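Local coordinates for malate dehydrogenase (Pyrococcus horikoshii, PDB 1V9N), which catalyses the NAD-dependent, reversible oxidation of (S)-malate to oxaloacetate, working as a homodimer of the LDH2/MDH2 oxidoreductase family, at residues Glu9-Val14 with Pro339-Val344; Ile146-Ser151 with Cys279-Val284; Gly166-Ala171 with Met251-Ser256. All blocks are in the same frame, centred on the assembly; numbering follows the deposited sequence.

Starting at the N terminus, the short strand in 9-14 pairs with 339-344 near the other end of the chain, so contact 1 closes the outermost loop, 324 residues that contain contacts 2 and 3, a clear example of chain ends sewn together around a core. Within it, 146-151 pairs with 279-284 in contact 2, at the middle of the large mixed sheet. Inside that loop again, 166-171 meets helix 242-258 in contact 3. Contacts 2 and 3 touch, S147 O lying 2.9 Å from A171 N between neighbouring strands, and both border NADPH and the second subunit. Contact 1 stands apart, its nearest atoms about 19 Å from contact 3.

Contact 1: Glu9-Val14 with Pro339-Val344; sequences ENYIRV and PIYRKV
The ring of Y11 receives Y341 over one face: CA of Y341 sits 4.0 Å from the Y11 ring centroid in a CH-pi contact, and the Y341 ring turns its edge to the same ring, CD1 lying 3.6 Å from Y11 CE1. The two ring planes stand 62° apart, an edge-to-face pair. At the edge of Y11, near its plane, comes the carbonyl of P339, while the Y341 ring carries R342 CG over the centre of one face. A third flat group, the R13 guanidinium, lies with one face on P339 CB, 3.8 Å from NH1; the bend of the arginine chain at chi2 (68°) folds it back over the proline. Its NH2 reaches beyond both segments to a salt bridge with E3. The phenol OH of Y11 is held by E53.

On the other side of the ribbon, V14 CG2 meets I340 CD1 at 3.6 Å. The backbones are joined through I12 and I340, whose two reciprocal N-H...O bonds are both 2.9 Å long, I12 N to I340 O and I340 N to I12 O. Beyond this pair R342 N makes a weak bond to N10 O just where Y341, at the N-cap position, hands the strand over to helix 342-355. The arrangement is a two-stranded antiparallel ribbon, with aromatic packing on one face, that fastens the N-terminal strand 11-14 to the strand 338-341 near the C terminus.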
# COMPACT_ATOMS: atom_id res chain seq x y z
N GLU A 9 -22.08 -29.68 -5.82
CA GLU A 9 -21.85 -31.11 -6.03
C GLU A 9 -20.48 -31.36 -6.65
O GLU A 9 -19.85 -32.39 -6.40
CB GLU A 9 -22.94 -31.71 -6.93
CG GLU A 9 -22.86 -31.31 -8.40
CD GLU A 9 -23.54 -29.99 -8.71
OE1 GLU A 9 -23.26 -28.99 -8.01
OE2 GLU A 9 -24.34 -29.95 -9.66
N ASN A 10 -20.02 -30.41 -7.47
CA ASN A 10 -18.73 -30.52 -8.14
C ASN A 10 -17.55 -30.42 -7.19
O ASN A 10 -16.41 -30.25 -7.64
CB ASN A 10 -18.61 -29.43 -9.21
CG ASN A 10 -19.66 -29.54 -10.29
OD1 ASN A 10 -19.76 -30.56 -10.96
ND2 ASN A 10 -20.44 -28.49 -10.45
N TYR A 11 -17.80 -30.52 -5.89
CA TYR A 11 -16.73 -30.45 -4.91
C TYR A 11 -16.73 -31.63 -3.96
O TYR A 11 -17.77 -32.20 -3.65
CB TYR A 11 -16.83 -29.15 -4.10
CG TYR A 11 -16.42 -27.91 -4.87
CD1 TYR A 11 -17.21 -27.41 -5.90
CD2 TYR A 11 -15.24 -27.24 -4.57
CE1 TYR A 11 -16.83 -26.28 -6.62
CE2 TYR A 11 -14.84 -26.11 -5.28
CZ TYR A 11 -15.64 -25.63 -6.30
OH TYR A 11 -15.25 -24.52 -7.00
N ILE A 12 -15.54 -31.99 -3.49
CA ILE A 12 -15.38 -33.11 -2.57
C ILE A 12 -14.66 -32.67 -1.29
O ILE A 12 -13.57 -32.10 -1.35
CB ILE A 12 -14.55 -34.26 -3.21
CG1 ILE A 12 -15.22 -34.73 -4.50
CG2 ILE A 12 -14.43 -35.42 -2.23
CD1 ILE A 12 -15.07 -33.78 -5.67
N ARG A 13 -15.27 -32.95 -0.15
CA ARG A 13 -14.68 -32.58 1.13
C ARG A 13 -13.49 -33.49 1.41
O ARG A 13 -13.61 -34.72 1.36
CB ARG A 13 -15.71 -32.72 2.26
CG ARG A 13 -16.10 -31.41 2.92
CD ARG A 13 -16.88 -30.51 1.97
NE ARG A 13 -17.14 -29.21 2.56
CZ ARG A 13 -17.90 -28.27 2.00
NH1 ARG A 13 -18.47 -28.49 0.83
NH2 ARG A 13 -18.07 -27.10 2.61
N VAL A 14 -12.35 -32.89 1.71
CA VAL A 14 -11.14 -33.64 2.01
C VAL A 14 -10.60 -33.21 3.36
O VAL A 14 -10.34 -32.03 3.58
CB VAL A 14 -10.05 -33.41 0.94
CG1 VAL A 14 -8.81 -34.21 1.29
CG2 VAL A 14 -10.56 -33.79 -0.44
N PRO A 339 -13.15 -28.35 0.80
CA PRO A 339 -13.79 -28.66 -0.47
C PRO A 339 -12.85 -28.48 -1.66
O PRO A 339 -12.36 -27.38 -1.91
CB PRO A 339 -14.96 -27.69 -0.51
CG PRO A 339 -14.40 -26.48 0.16
CD PRO A 339 -13.68 -27.09 1.36
N ILE A 340 -12.61 -29.56 -2.38
CA ILE A 340 -11.73 -29.53 -3.55
C ILE A 340 -12.54 -29.85 -4.80
O ILE A 340 -13.22 -30.88 -4.86
CB ILE A 340 -10.58 -30.54 -3.42
CG1 ILE A 340 -9.75 -30.22 -2.17
CG2 ILE A 340 -9.71 -30.51 -4.67
CD1 ILE A 340 -8.58 -31.16 -1.95
N TYR A 341 -12.46 -28.98 -5.79
CA TYR A 341 -13.18 -29.16 -7.04
C TYR A 341 -12.96 -30.56 -7.60
O TYR A 341 -12.01 -31.25 -7.23
CB TYR A 341 -12.71 -28.10 -8.05
CG TYR A 341 -13.54 -28.01 -9.31
CD1 TYR A 341 -14.91 -27.77 -9.25
CD2 TYR A 341 -12.94 -28.14 -10.57
CE1 TYR A 341 -15.67 -27.65 -10.41
CE2 TYR A 341 -13.70 -28.02 -11.73
CZ TYR A 341 -15.06 -27.78 -11.65
OH TYR A 341 -15.80 -27.66 -12.80
N ARG A 342 -13.86 -30.99 -8.49
CA ARG A 342 -13.78 -32.32 -9.09
C ARG A 342 -12.56 -32.50 -9.99
O ARG A 342 -11.74 -33.39 -9.75
CB ARG A 342 -15.05 -32.61 -9.90
CG ARG A 342 -15.48 -31.48 -10.83
CD ARG A 342 -16.67 -31.86 -11.71
NE ARG A 342 -16.29 -32.70 -12.85
CZ ARG A 342 -16.01 -34.00 -12.79
NH1 ARG A 342 -16.06 -34.64 -11.63
NH2 ARG A 342 -15.65 -34.65 -13.88
N LYS A 343 -12.43 -31.66 -11.01
CA LYS A 343 -11.31 -31.74 -11.94
C LYS A 343 -9.96 -31.60 -11.26
O LYS A 343 -8.97 -32.19 -11.70
CB LYS A 343 -11.46 -30.68 -13.03
CG LYS A 343 -12.62 -30.91 -13.97
CD LYS A 343 -12.67 -29.84 -15.06
CE LYS A 343 -13.80 -30.11 -16.05
NZ LYS A 343 -13.84 -29.08 -17.12
N VAL A 344 -9.90 -30.80 -10.20
CA VAL A 344 -8.66 -30.59 -9.47
C VAL A 344 -8.27 -31.86 -8.72
O VAL A 344 -7.10 -32.25 -8.70
CB VAL A 344 -8.78 -29.43 -8.46
CG1 VAL A 344 -7.51 -29.33 -7.61
CG2 VAL A 344 -9.01 -28.13 -9.21

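Contact 2: Ile146-Ser151 with Cys279-Val284; sequences ISMTNS and CHFFMV. With NDP (NADPH dihydro-nicotinamide-adenine-dinucleotide phosphate), chain B.
C279 opens the pairing against N150: its N-H runs almost straight (175°) to the side-chain OD1 of N150, 2.9 Å away, while its carbonyl accepts N150 N. The asparagine amide thus continues the ladder past the last bridge, and its ND2 is tied to D253 on helix 242-258. H280 follows on the face shared with T149. With T149 OG1 anti to the backbone N (chi1 -177°), the hydroxyl lies at the imidazole edge, in the ring plane, and hydrogen-bonds ND1 at 2.9 Å; NE2 is held by S125, and the ring stacks on Y128.

F281 turns to the opposite face. Its backbone exchanges two bonds with M148, and its ring lies alongside the selenomethionine chain, with SE of M148 4.8 Å from the F281 centroid and oblique to it, a Met-aromatic contact. CG2 of I146 approaches the edge of the same ring. F282, back on the histidine face, brings CE1 to within 3.4 Å of S147 OG, a hydroxyl bonded to Y128. M283, also a selenomethionine, completes the antiparallel register by trading backbone bonds with I146, N to O in each direction at 2.8 Å; its CE, swung aside at chi3, meets I146 CD1 at 3.6 Å.

I146, M148, F281 and M283 thus form an apolar face, and F281 and M283 carry it on to M283 of the second subunit. The other face is mixed: F282 shares it with S147 and with the T149-H280 pair. Hydrogen bonds at both ring nitrogens would fix the rotation of H280, next to T149, whose CG2 borders the nicotinamide amide.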
# COMPACT_ATOMS: atom_id res chain seq x y z
N ILE A 146 4.40 -7.34 7.33
CA ILE A 146 4.06 -6.87 5.99
C ILE A 146 4.83 -7.72 4.99
O ILE A 146 6.04 -7.95 5.15
CB ILE A 146 4.46 -5.40 5.76
CG1 ILE A 146 3.58 -4.49 6.62
CG2 ILE A 146 4.32 -5.05 4.28
CD1 ILE A 146 4.03 -3.05 6.63
N SER A 147 4.14 -8.20 3.96
CA SER A 147 4.79 -8.99 2.93
C SER A 147 4.25 -8.64 1.55
O SER A 147 3.07 -8.35 1.39
CB SER A 147 4.60 -10.48 3.18
OG SER A 147 5.35 -11.22 2.23
N MSE A 148 5.14 -8.66 0.57
CA MSE A 148 4.79 -8.35 -0.81
C MSE A 148 5.64 -9.26 -1.69
O MSE A 148 6.66 -9.80 -1.25
CB MSE A 148 5.15 -6.91 -1.17
CG MSE A 148 4.51 -5.83 -0.33
SE MSE A 148 5.33 -4.10 -0.77
CE MSE A 148 4.81 -3.14 0.84
N THR A 149 5.22 -9.40 -2.94
CA THR A 149 5.93 -10.20 -3.92
C THR A 149 5.52 -9.75 -5.31
O THR A 149 4.39 -9.33 -5.52
CB THR A 149 5.60 -11.71 -3.77
OG1 THR A 149 6.38 -12.46 -4.70
CG2 THR A 149 4.11 -11.96 -4.05
N ASN A 150 6.45 -9.82 -6.26
CA ASN A 150 6.10 -9.46 -7.62
C ASN A 150 5.72 -10.77 -8.29
O ASN A 150 5.71 -11.83 -7.64
CB ASN A 150 7.26 -8.75 -8.33
CG ASN A 150 8.51 -9.59 -8.42
OD1 ASN A 150 8.51 -10.77 -8.07
ND2 ASN A 150 9.59 -8.98 -8.89
N SER A 151 5.39 -10.73 -9.58
CA SER A 151 5.00 -11.96 -10.26
C SER A 151 5.13 -11.82 -11.77
O SER A 151 5.71 -10.86 -12.27
CB SER A 151 3.56 -12.31 -9.90
OG SER A 151 2.67 -11.31 -10.35
N CYS A 279 10.76 -12.01 -6.71
CA CYS A 279 11.35 -11.31 -5.58
C CYS A 279 10.30 -11.00 -4.52
O CYS A 279 9.13 -10.81 -4.84
CB CYS A 279 12.02 -10.02 -6.07
SG CYS A 279 13.38 -10.30 -7.28
N HIS A 280 10.73 -10.95 -3.26
CA HIS A 280 9.80 -10.68 -2.16
C HIS A 280 10.29 -9.57 -1.24
O HIS A 280 11.47 -9.24 -1.21
CB HIS A 280 9.62 -11.94 -1.29
CG HIS A 280 9.51 -13.22 -2.06
ND1 HIS A 280 8.63 -13.40 -3.10
CD2 HIS A 280 10.16 -14.40 -1.91
CE1 HIS A 280 8.73 -14.64 -3.55
NE2 HIS A 280 9.65 -15.26 -2.84
N PHE A 281 9.35 -9.01 -0.49
CA PHE A 281 9.62 -7.94 0.48
C PHE A 281 8.98 -8.37 1.80
O PHE A 281 7.82 -8.76 1.82
CB PHE A 281 9.00 -6.62 0.02
CG PHE A 281 9.13 -5.50 1.01
CD1 PHE A 281 10.27 -4.70 1.05
CD2 PHE A 281 8.11 -5.25 1.93
CE1 PHE A 281 10.40 -3.67 1.98
CE2 PHE A 281 8.23 -4.22 2.87
CZ PHE A 281 9.38 -3.43 2.89
N PHE A 282 9.74 -8.32 2.88
CA PHE A 282 9.23 -8.69 4.20
C PHE A 282 9.59 -7.59 5.18
O PHE A 282 10.73 -7.10 5.20
CB PHE A 282 9.84 -10.01 4.67
CG PHE A 282 9.65 -11.15 3.70
CD1 PHE A 282 8.44 -11.83 3.64
CD2 PHE A 282 10.67 -11.51 2.83
CE1 PHE A 282 8.24 -12.86 2.72
CE2 PHE A 282 10.49 -12.54 1.90
CZ PHE A 282 9.27 -13.22 1.85
N MSE A 283 8.62 -7.18 5.99
CA MSE A 283 8.87 -6.15 6.97
C MSE A 283 8.13 -6.46 8.26
O MSE A 283 6.94 -6.79 8.25
CB MSE A 283 8.41 -4.80 6.44
CG MSE A 283 8.65 -3.65 7.40
SE MSE A 283 7.97 -2.02 6.66
CE MSE A 283 6.87 -1.43 8.13
N VAL A 284 8.84 -6.35 9.37
CA VAL A 284 8.26 -6.62 10.68
C VAL A 284 8.51 -5.46 11.61
O VAL A 284 9.60 -4.89 11.64
CB VAL A 284 8.88 -7.90 11.31
CG1 VAL A 284 8.24 -8.18 12.67
CG2 VAL A 284 8.69 -9.07 10.38
PA NDP B . -9.68 -10.74 -2.02
O1A NDP B . -10.17 -12.09 -1.85
O2A NDP B . -10.40 -9.69 -2.82
O5B NDP B . -9.39 -10.16 -0.52
C5B NDP B . -8.85 -8.84 -0.32
C4B NDP B . -8.69 -8.68 1.20
O4B NDP B . -9.91 -8.04 1.63
C3B NDP B . -8.56 -9.92 2.04
O3B NDP B . -7.61 -9.63 3.12
C2B NDP B . -9.90 -10.22 2.59
O2B NDP B . -9.97 -10.99 3.81
C1B NDP B . -10.49 -8.85 2.65
N9A NDP B . -11.96 -8.78 2.40
C8A NDP B . -12.76 -9.52 1.48
N7A NDP B . -14.02 -9.14 1.55
C5A NDP B . -14.09 -8.16 2.49
C6A NDP B . -15.14 -7.35 3.03
N6A NDP B . -16.39 -7.48 2.58
N1A NDP B . -14.85 -6.42 4.01
C2A NDP B . -13.57 -6.27 4.47
N3A NDP B . -12.51 -6.99 4.03
C4A NDP B . -12.84 -7.92 3.03
O3 NDP B . -8.19 -10.69 -2.53
PN NDP B . -7.36 -11.08 -3.82
O1N NDP B . -6.78 -9.83 -4.30
O2N NDP B . -8.38 -11.76 -4.69
O5D NDP B . -6.30 -12.09 -3.20
C5D NDP B . -5.95 -13.36 -3.83
C4D NDP B . -4.86 -14.12 -2.98
O4D NDP B . -3.82 -14.47 -3.87
C3D NDP B . -4.18 -13.33 -1.84
O3D NDP B . -4.06 -14.19 -0.70
C2D NDP B . -2.84 -12.87 -2.41
O2D NDP B . -1.88 -12.71 -1.39
C1D NDP B . -2.55 -14.01 -3.42
N1N NDP B . -1.75 -13.58 -4.60
C2N NDP B . -0.45 -14.16 -4.72
C3N NDP B . 0.34 -13.75 -5.87
C7N NDP B . 1.68 -14.31 -6.06
O7N NDP B . 2.41 -14.03 -7.02
N7N NDP B . 2.19 -15.20 -5.16
C4N NDP B . -0.23 -12.83 -6.80
C5N NDP B . -1.50 -12.28 -6.66
C6N NDP B . -2.27 -12.66 -5.56
P2B NDP B . -10.29 -12.50 3.92
O1X NDP B . -11.19 -12.55 5.08
O2X NDP B . -9.03 -13.27 4.17
O3X NDP B . -10.97 -12.99 2.64

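Contact 3: Gly166-Ala171 with Met251-Ser256; sequences GTNPIA and MVDILS. With NDP (NADPH dihydro-nicotinamide-adenine-dinucleotide phosphate), chain B.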
# COMPACT_ATOMS: atom_id res chain seq x y z
N GLY A 166 2.83 -7.04 -12.64
CA GLY A 166 2.39 -8.24 -11.95
C GLY A 166 1.18 -7.96 -11.08
O GLY A 166 0.84 -6.80 -10.85
N THR A 167 0.53 -9.01 -10.60
CA THR A 167 -0.63 -8.84 -9.73
C THR A 167 -0.16 -8.44 -8.33
O THR A 167 -0.95 -8.17 -7.43
CB THR A 167 -1.48 -10.12 -9.71
OG1 THR A 167 -0.63 -11.26 -9.58
CG2 THR A 167 -2.29 -10.23 -11.00
N ASN A 168 1.16 -8.42 -8.19
CA ASN A 168 1.88 -8.01 -6.99
C ASN A 168 1.04 -7.68 -5.77
O ASN A 168 0.64 -6.54 -5.55
CB ASN A 168 2.75 -6.81 -7.37
CG ASN A 168 3.59 -7.08 -8.60
OD1 ASN A 168 3.67 -8.22 -9.06
ND2 ASN A 168 4.23 -6.05 -9.12
N PRO A 169 0.79 -8.69 -4.92
CA PRO A 169 -0.02 -8.49 -3.72
C PRO A 169 0.69 -7.77 -2.58
O PRO A 169 1.92 -7.65 -2.56
CB PRO A 169 -0.41 -9.92 -3.34
CG PRO A 169 0.84 -10.68 -3.67
CD PRO A 169 1.26 -10.09 -5.02
N ILE A 170 -0.12 -7.29 -1.65
CA ILE A 170 0.35 -6.60 -0.45
C ILE A 170 -0.41 -7.21 0.72
O ILE A 170 -1.63 -7.35 0.66
CB ILE A 170 0.02 -5.10 -0.48
CG1 ILE A 170 0.79 -4.41 -1.61
CG2 ILE A 170 0.35 -4.48 0.88
CD1 ILE A 170 0.44 -2.94 -1.78
N ALA A 171 0.31 -7.57 1.77
CA ALA A 171 -0.33 -8.15 2.94
C ALA A 171 0.19 -7.53 4.23
O ALA A 171 1.39 -7.26 4.36
CB ALA A 171 -0.11 -9.66 2.97
N MSE A 251 5.01 0.00 -6.65
CA MSE A 251 5.59 0.10 -5.32
C MSE A 251 6.14 -1.28 -4.95
O MSE A 251 7.27 -1.41 -4.50
CB MSE A 251 4.53 0.52 -4.30
CG MSE A 251 5.00 0.50 -2.86
SE MSE A 251 3.62 1.11 -1.63
CE MSE A 251 2.71 -0.56 -1.37
N VAL A 252 5.33 -2.31 -5.18
CA VAL A 252 5.74 -3.68 -4.88
C VAL A 252 7.01 -4.08 -5.64
O VAL A 252 7.93 -4.64 -5.05
CB VAL A 252 4.62 -4.68 -5.22
CG1 VAL A 252 5.14 -6.11 -5.10
CG2 VAL A 252 3.43 -4.47 -4.31
N ASP A 253 7.05 -3.80 -6.94
CA ASP A 253 8.21 -4.15 -7.76
C ASP A 253 9.45 -3.34 -7.38
O ASP A 253 10.58 -3.84 -7.47
CB ASP A 253 7.91 -3.92 -9.25
CG ASP A 253 7.68 -5.22 -10.00
OD1 ASP A 253 8.46 -6.18 -9.81
OD2 ASP A 253 6.72 -5.28 -10.79
N ILE A 254 9.25 -2.10 -6.97
CA ILE A 254 10.37 -1.26 -6.57
C ILE A 254 10.97 -1.78 -5.26
O ILE A 254 12.19 -1.88 -5.13
CB ILE A 254 9.92 0.21 -6.41
CG1 ILE A 254 9.55 0.79 -7.78
CG2 ILE A 254 11.02 1.04 -5.75
CD1 ILE A 254 8.92 2.18 -7.72
N LEU A 255 10.11 -2.13 -4.31
CA LEU A 255 10.57 -2.63 -3.02
C LEU A 255 11.09 -4.06 -3.09
O LEU A 255 11.97 -4.45 -2.32
CB LEU A 255 9.44 -2.53 -1.98
CG LEU A 255 8.99 -1.10 -1.64
CD1 LEU A 255 7.78 -1.13 -0.71
CD2 LEU A 255 10.14 -0.35 -0.99
N SER A 256 10.54 -4.85 -4.01
CA SER A 256 10.94 -6.24 -4.17
C SER A 256 12.01 -6.46 -5.24
O SER A 256 13.14 -6.80 -4.93
CB SER A 256 9.71 -7.09 -4.53
OG SER A 256 8.72 -7.02 -3.52
PA NDP B . -9.68 -10.74 -2.02
O1A NDP B . -10.17 -12.09 -1.85
O2A NDP B . -10.40 -9.69 -2.82
O5B NDP B . -9.39 -10.16 -0.52
C5B NDP B . -8.85 -8.84 -0.32
C4B NDP B . -8.69 -8.68 1.20
O4B NDP B . -9.91 -8.04 1.63
C3B NDP B . -8.56 -9.92 2.04
O3B NDP B . -7.61 -9.63 3.12
C2B NDP B . -9.90 -10.22 2.59
O2B NDP B . -9.97 -10.99 3.81
C1B NDP B . -10.49 -8.85 2.65
N9A NDP B . -11.96 -8.78 2.40
C8A NDP B . -12.76 -9.52 1.48
N7A NDP B . -14.02 -9.14 1.55
C5A NDP B . -14.09 -8.16 2.49
C6A NDP B . -15.14 -7.35 3.03
N6A NDP B . -16.39 -7.48 2.58
N1A NDP B . -14.85 -6.42 4.01
C2A NDP B . -13.57 -6.27 4.47
N3A NDP B . -12.51 -6.99 4.03
C4A NDP B . -12.84 -7.92 3.03
O3 NDP B . -8.19 -10.69 -2.53
PN NDP B . -7.36 -11.08 -3.82
O1N NDP B . -6.78 -9.83 -4.30
O2N NDP B . -8.38 -11.76 -4.69
O5D NDP B . -6.30 -12.09 -3.20
C5D NDP B . -5.95 -13.36 -3.83
C4D NDP B . -4.86 -14.12 -2.98
O4D NDP B . -3.82 -14.47 -3.87
C3D NDP B . -4.18 -13.33 -1.84
O3D NDP B . -4.06 -14.19 -0.70
C2D NDP B . -2.84 -12.87 -2.41
O2D NDP B . -1.88 -12.71 -1.39
C1D NDP B . -2.55 -14.01 -3.42
N1N NDP B . -1.75 -13.58 -4.60
C2N NDP B . -0.45 -14.16 -4.72
C3N NDP B . 0.34 -13.75 -5.87
C7N NDP B . 1.68 -14.31 -6.06
O7N NDP B . 2.41 -14.03 -7.02
N7N NDP B . 2.19 -15.20 -5.16
C4N NDP B . -0.23 -12.83 -6.80
C5N NDP B . -1.50 -12.28 -6.66
C6N NDP B . -2.27 -12.66 -5.56
P2B NDP B . -10.29 -12.50 3.92
O1X NDP B . -11.19 -12.55 5.08
O2X NDP B . -9.03 -13.27 4.17
O3X NDP B . -10.97 -12.99 2.64
O HOH W 1 4.48 -4.65 -11.70
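OD2 of D253 is the gripped atom: N168 ND2 donates to it at 3.1 Å, a water donates to it as well, and S265 OG is a further hydrogen-bond partner. The asparagine comes from well above the carboxylate plane, 72° out of it, and the bond is bent; the two flat groups stand nearly perpendicular, 88° apart. The same water accepts a hydrogen bond from G166 N at 3.1 Å, so that the loop is joined to the helix twice. S249 O and S265 OG also lie within bonding range of N168 ND2, so its two hydrogens are shared among more than two partners.

Beside this cluster the contact becomes apolar. V252 points at the loop and sets its CG1 3.4 Å from N168 CB, while its other branch, CG2, lies 3.8 Å from I170 CG1. With CG1 anti to its carbonyl carbon (chi1 -65°), I170 brings its CD1 up against M251, crossing that side chain at about a right angle; CD1 to CE of the selenomethionine M251 is 3.3 Å, a tight carbon pair. M251 packs onward against L172 of the second subunit.

The far side of the loop faces the cofactor. P169 CD lies 3.6 Å from C4N of the dihydronicotinamide, and T167 OG1 is 3.2 Å from C5N. The segment 166-171 thus has two sides: N168 and I170 meet helix 242-258, while T167 and P169 border the dihydronicotinamide. The several donors around OD2 would be expected to favour the ionised carboxylate of D253, and N168, held by it, lies in sequence between the two residues at the cofactor.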